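Local coordinates for flavin reductase domain protein (Arthrobacter sp., PDB 2QCK), which probably binds FMN and acts as a flavin reductase-like oxidoreductase, at residues V24-V29 with H72-L78; T34-F38 with N94-G98. All coordinates share one frame; numbering follows the deposited sequence.

Contact 1 (V24-V29 with H72-L78); sequences VAIITV and HIGVHML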
# COMPACT_ATOMS: atom_id res chain seq x y z
N VAL A 24 -3.15 -3.60 -7.42
CA VAL A 24 -3.65 -2.53 -8.29
C VAL A 24 -5.14 -2.38 -8.02
O VAL A 24 -5.87 -3.37 -8.07
CB VAL A 24 -3.34 -2.84 -9.79
CG1 VAL A 24 -3.79 -1.67 -10.72
CG2 VAL A 24 -1.84 -3.14 -9.97
N ALA A 25 -5.57 -1.15 -7.69
CA ALA A 25 -6.98 -0.78 -7.55
C ALA A 25 -7.27 0.42 -8.46
O ALA A 25 -6.35 1.00 -8.99
CB ALA A 25 -7.29 -0.43 -6.06
N ILE A 26 -8.54 0.76 -8.67
CA ILE A 26 -8.93 2.00 -9.34
C ILE A 26 -9.91 2.79 -8.47
O ILE A 26 -10.88 2.22 -7.89
CB ILE A 26 -9.57 1.81 -10.75
CG1 ILE A 26 -8.56 1.14 -11.70
CG2 ILE A 26 -9.99 3.18 -11.24
CD1 ILE A 26 -9.16 0.44 -12.93
N ILE A 27 -9.64 4.09 -8.35
CA ILE A 27 -10.46 5.03 -7.56
C ILE A 27 -11.30 5.79 -8.54
O ILE A 27 -10.79 6.21 -9.55
CB ILE A 27 -9.59 6.02 -6.76
CG1 ILE A 27 -8.77 5.26 -5.73
CG2 ILE A 27 -10.46 7.13 -6.06
CD1 ILE A 27 -9.54 4.87 -4.50
N THR A 28 -12.58 5.98 -8.21
CA THR A 28 -13.51 6.73 -9.10
C THR A 28 -14.17 7.83 -8.27
O THR A 28 -14.33 7.68 -7.07
CB THR A 28 -14.55 5.83 -9.68
OG1 THR A 28 -15.26 5.16 -8.59
CG2 THR A 28 -13.87 4.87 -10.67
N VAL A 29 -14.45 8.98 -8.88
CA VAL A 29 -15.15 10.04 -8.20
C VAL A 29 -15.97 10.76 -9.24
O VAL A 29 -15.58 10.83 -10.40
CB VAL A 29 -14.20 10.98 -7.49
CG1 VAL A 29 -13.16 11.55 -8.44
CG2 VAL A 29 -14.97 12.08 -6.75
N HIS A 72 -17.89 11.44 -1.77
CA HIS A 72 -18.00 10.00 -2.04
C HIS A 72 -17.10 9.59 -3.17
O HIS A 72 -17.00 10.30 -4.17
CB HIS A 72 -19.44 9.60 -2.30
CG HIS A 72 -20.30 9.82 -1.09
ND1 HIS A 72 -20.97 11.00 -0.87
CD2 HIS A 72 -20.46 9.07 0.02
CE1 HIS A 72 -21.57 10.94 0.30
NE2 HIS A 72 -21.27 9.78 0.87
N ILE A 73 -16.41 8.48 -2.95
CA ILE A 73 -15.55 7.86 -3.94
C ILE A 73 -15.73 6.34 -3.95
O ILE A 73 -16.28 5.74 -3.03
CB ILE A 73 -14.05 8.21 -3.73
CG1 ILE A 73 -13.43 7.49 -2.52
CG2 ILE A 73 -13.86 9.70 -3.54
CD1 ILE A 73 -11.88 7.68 -2.49
N GLY A 74 -15.31 5.71 -5.04
CA GLY A 74 -15.28 4.26 -5.14
C GLY A 74 -13.86 3.75 -5.22
O GLY A 74 -13.01 4.38 -5.80
N VAL A 75 -13.61 2.58 -4.64
CA VAL A 75 -12.39 1.86 -4.93
C VAL A 75 -12.68 0.47 -5.50
O VAL A 75 -13.59 -0.23 -5.03
CB VAL A 75 -11.41 1.78 -3.66
CG1 VAL A 75 -11.99 0.97 -2.57
CG2 VAL A 75 -10.04 1.25 -4.08
N HIS A 76 -11.92 0.09 -6.54
CA HIS A 76 -12.12 -1.19 -7.24
C HIS A 76 -10.89 -2.04 -7.17
O HIS A 76 -9.82 -1.60 -7.58
CB HIS A 76 -12.46 -0.97 -8.69
CG HIS A 76 -13.68 -0.13 -8.87
ND1 HIS A 76 -13.68 1.23 -8.63
CD2 HIS A 76 -14.93 -0.45 -9.27
CE1 HIS A 76 -14.88 1.72 -8.90
NE2 HIS A 76 -15.66 0.72 -9.28
N MSE A 77 -11.04 -3.24 -6.64
CA MSE A 77 -9.95 -4.24 -6.64
C MSE A 77 -10.02 -4.95 -7.98
O MSE A 77 -11.12 -5.22 -8.49
CB MSE A 77 -10.14 -5.24 -5.51
CG MSE A 77 -9.68 -4.72 -4.18
SE MSE A 77 -10.70 -3.18 -3.47
CE MSE A 77 -9.75 -3.07 -1.71
N LEU A 78 -8.85 -5.23 -8.53
CA LEU A 78 -8.69 -5.71 -9.89
C LEU A 78 -8.14 -7.13 -9.89
O LEU A 78 -7.33 -7.50 -9.04
CB LEU A 78 -7.72 -4.78 -10.65
CG LEU A 78 -8.18 -3.33 -10.83
CD1 LEU A 78 -7.34 -2.61 -11.87
CD2 LEU A 78 -9.65 -3.24 -11.22
O HOH W 1 -6.66 -5.00 -6.18
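Leu78 packs on the Ile26 side chain: Leu78 CD1 lies 3.7 Å from Ile26 CD1, the two side chains crossing at about a right angle, and the same methyl reaches Val24 CG1. His76 instead grips Ile26 O twice: its backbone N donates at 2.7 Å and its ring ND1 at 3.1 Å, the oxygen in the ring plane but ND1 standing 42° out of the carbonyl plane. With CG beside the backbone N (chi1 -58°) and the ring turned by a chi2 of 73°, ND1 faces the oxygen that its own amide holds. Ile26 N returns a bond to His76 O, making this a hydrogen-bonded pair of an antiparallel ladder in the central sheet of the flavin reductase-like domain; Thr28 and Gly74 form the next. A leucine in place of His76 would probably leave Ile26 O with the amide bond alone across this pair and the Thr28 side chain without its ring edge. That edge is CE1, 3.5 Å from Thr28 OG1, whose hydrogen bond goes to Pro109 O. On the other face, Ile27 CD1 packs on Val75 CG2 (3.7 Å), with Phe53 beyond. Where the ladder ends, a water donates to Val24 O and accepts from Leu78 N.

Contact 2 (T34-F38 with N94-G98); sequences TPYGF and NRFEG
Pro35 sets the CB-CG side of its ring over one face of Phe96, with Pro35 CB 3.6 Å from the ring centroid and 1° off the normal, a CH-pi contact centred on that face. Pro35 CG adds a second touch, 3.7 Å from Phe96 CG. The far edge of the ring meets the Tyr36-Gly37 peptide: Phe96 CE2 comes within 3.4 Å of Tyr36 C, and Gly37 N lies at the ring edge, in its plane. A beta carbon on Gly37 would probably sit tight against Phe96 CZ, consistent with the ring's closeness to the backbone here. Further along, Arg95 NH1 donates to Gly37 O at 2.9 Å, in the carbonyl plane and near the plane of the guanidinium, with an N-H...O angle of 155°. The chain of Arg95 is extended from CG to NE, which carries the guanidinium away from Phe96 along the strand to this carbonyl, while NH2 is held by Arg91 O. Both side chains leave a type I turn running from Asn94 to Glu97. It is braced by an Asx turn in which Phe96 N donates to Asn94 OD1 (3.1 Å). Around this core, Phe89 and Trp101 each meet the Phe96 ring edge-to-face, and Trp101 NE1 also bonds Phe96 O. The loop between helix 83-88 and strand 101-103 is thus laid across strand 34-40, with Pro109 of strand 109-111 touching both Pro35 and Phe96.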
# COMPACT_ATOMS: atom_id res chain seq x y z
N THR A 34 -19.26 14.95 -13.67
CA THR A 34 -18.32 14.37 -14.62
C THR A 34 -17.55 13.30 -13.87
O THR A 34 -17.08 13.58 -12.80
CB THR A 34 -17.36 15.44 -15.15
OG1 THR A 34 -18.08 16.39 -15.93
CG2 THR A 34 -16.32 14.83 -16.02
N PRO A 35 -17.46 12.07 -14.40
CA PRO A 35 -16.70 11.02 -13.75
C PRO A 35 -15.20 11.19 -13.91
O PRO A 35 -14.72 11.52 -14.99
CB PRO A 35 -17.15 9.74 -14.44
CG PRO A 35 -17.55 10.17 -15.81
CD PRO A 35 -18.10 11.58 -15.64
N TYR A 36 -14.49 10.96 -12.83
CA TYR A 36 -13.04 10.93 -12.83
C TYR A 36 -12.63 9.64 -12.18
O TYR A 36 -13.37 9.11 -11.36
CB TYR A 36 -12.49 12.06 -12.00
CG TYR A 36 -12.61 13.40 -12.64
CD1 TYR A 36 -13.80 14.08 -12.62
CD2 TYR A 36 -11.54 13.99 -13.26
CE1 TYR A 36 -13.93 15.31 -13.19
CE2 TYR A 36 -11.64 15.21 -13.83
CZ TYR A 36 -12.85 15.87 -13.80
OH TYR A 36 -12.95 17.11 -14.39
N GLY A 37 -11.43 9.15 -12.50
CA GLY A 37 -10.93 7.95 -11.83
C GLY A 37 -9.50 7.69 -12.20
O GLY A 37 -9.02 8.21 -13.19
N PHE A 38 -8.81 6.87 -11.42
CA PHE A 38 -7.41 6.68 -11.70
C PHE A 38 -6.91 5.38 -11.06
O PHE A 38 -7.42 4.95 -10.03
CB PHE A 38 -6.62 7.91 -11.21
CG PHE A 38 -6.89 8.27 -9.79
CD1 PHE A 38 -8.01 9.04 -9.42
CD2 PHE A 38 -6.07 7.78 -8.79
CE1 PHE A 38 -8.28 9.35 -8.10
CE2 PHE A 38 -6.34 8.07 -7.46
CZ PHE A 38 -7.45 8.89 -7.13
N ASN A 94 -9.38 9.53 -22.61
CA ASN A 94 -10.63 9.63 -21.85
C ASN A 94 -10.96 8.28 -21.22
O ASN A 94 -11.22 7.30 -21.91
CB ASN A 94 -11.75 10.06 -22.78
CG ASN A 94 -13.02 10.36 -22.04
OD1 ASN A 94 -13.30 9.79 -20.99
ND2 ASN A 94 -13.79 11.25 -22.59
N ARG A 95 -10.90 8.22 -19.90
CA ARG A 95 -10.98 6.96 -19.18
C ARG A 95 -12.39 6.36 -19.14
O ARG A 95 -12.54 5.16 -18.91
CB ARG A 95 -10.47 7.16 -17.80
CG ARG A 95 -8.99 7.51 -17.82
CD ARG A 95 -8.39 7.78 -16.47
NE ARG A 95 -6.96 8.04 -16.65
CZ ARG A 95 -6.17 8.67 -15.78
NH1 ARG A 95 -6.61 9.06 -14.61
NH2 ARG A 95 -4.89 8.86 -16.06
N PHE A 96 -13.40 7.19 -19.35
CA PHE A 96 -14.79 6.75 -19.23
C PHE A 96 -15.46 6.60 -20.57
O PHE A 96 -16.65 6.32 -20.61
CB PHE A 96 -15.56 7.70 -18.28
CG PHE A 96 -15.12 7.54 -16.85
CD1 PHE A 96 -15.72 6.57 -16.03
CD2 PHE A 96 -14.08 8.30 -16.34
CE1 PHE A 96 -15.31 6.38 -14.72
CE2 PHE A 96 -13.67 8.12 -15.05
CZ PHE A 96 -14.28 7.16 -14.23
N GLU A 97 -14.70 6.74 -21.65
CA GLU A 97 -15.22 6.45 -23.00
C GLU A 97 -15.33 4.93 -23.18
O GLU A 97 -14.33 4.24 -23.10
CB GLU A 97 -14.27 7.05 -24.03
CG GLU A 97 -14.52 6.67 -25.47
CD GLU A 97 -13.69 7.53 -26.42
OE1 GLU A 97 -12.52 7.85 -26.09
OE2 GLU A 97 -14.21 7.90 -27.49
N GLY A 98 -16.55 4.44 -23.41
CA GLY A 98 -16.86 3.00 -23.48
C GLY A 98 -17.97 2.63 -22.51
O GLY A 98 -18.33 3.43 -21.67

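In the fold
Strand 22-31 of contact 1 has strand 34-40 of contact 2 as another neighbour in the sheet, probably hydrogen-bonded through Ile27 O to Phe38 N and Val29 O to Tyr36 N. Contact 1 is a buried strand pair, its centre about 4 Å from the centre of the chain, whereas contact 2, whose centre is about 13 Å from it, is a partly buried loop docked on the neighbouring strand. Repeated backbone bonds and aliphatic packing dominate the first; the second relies on an aromatic face and one arginine bond to a backbone carbonyl. Pro109 connects them, accepting from Thr28 at contact 1 and packing on Phe96 at contact 2. The second subunit touches contact 1 but not contact 2.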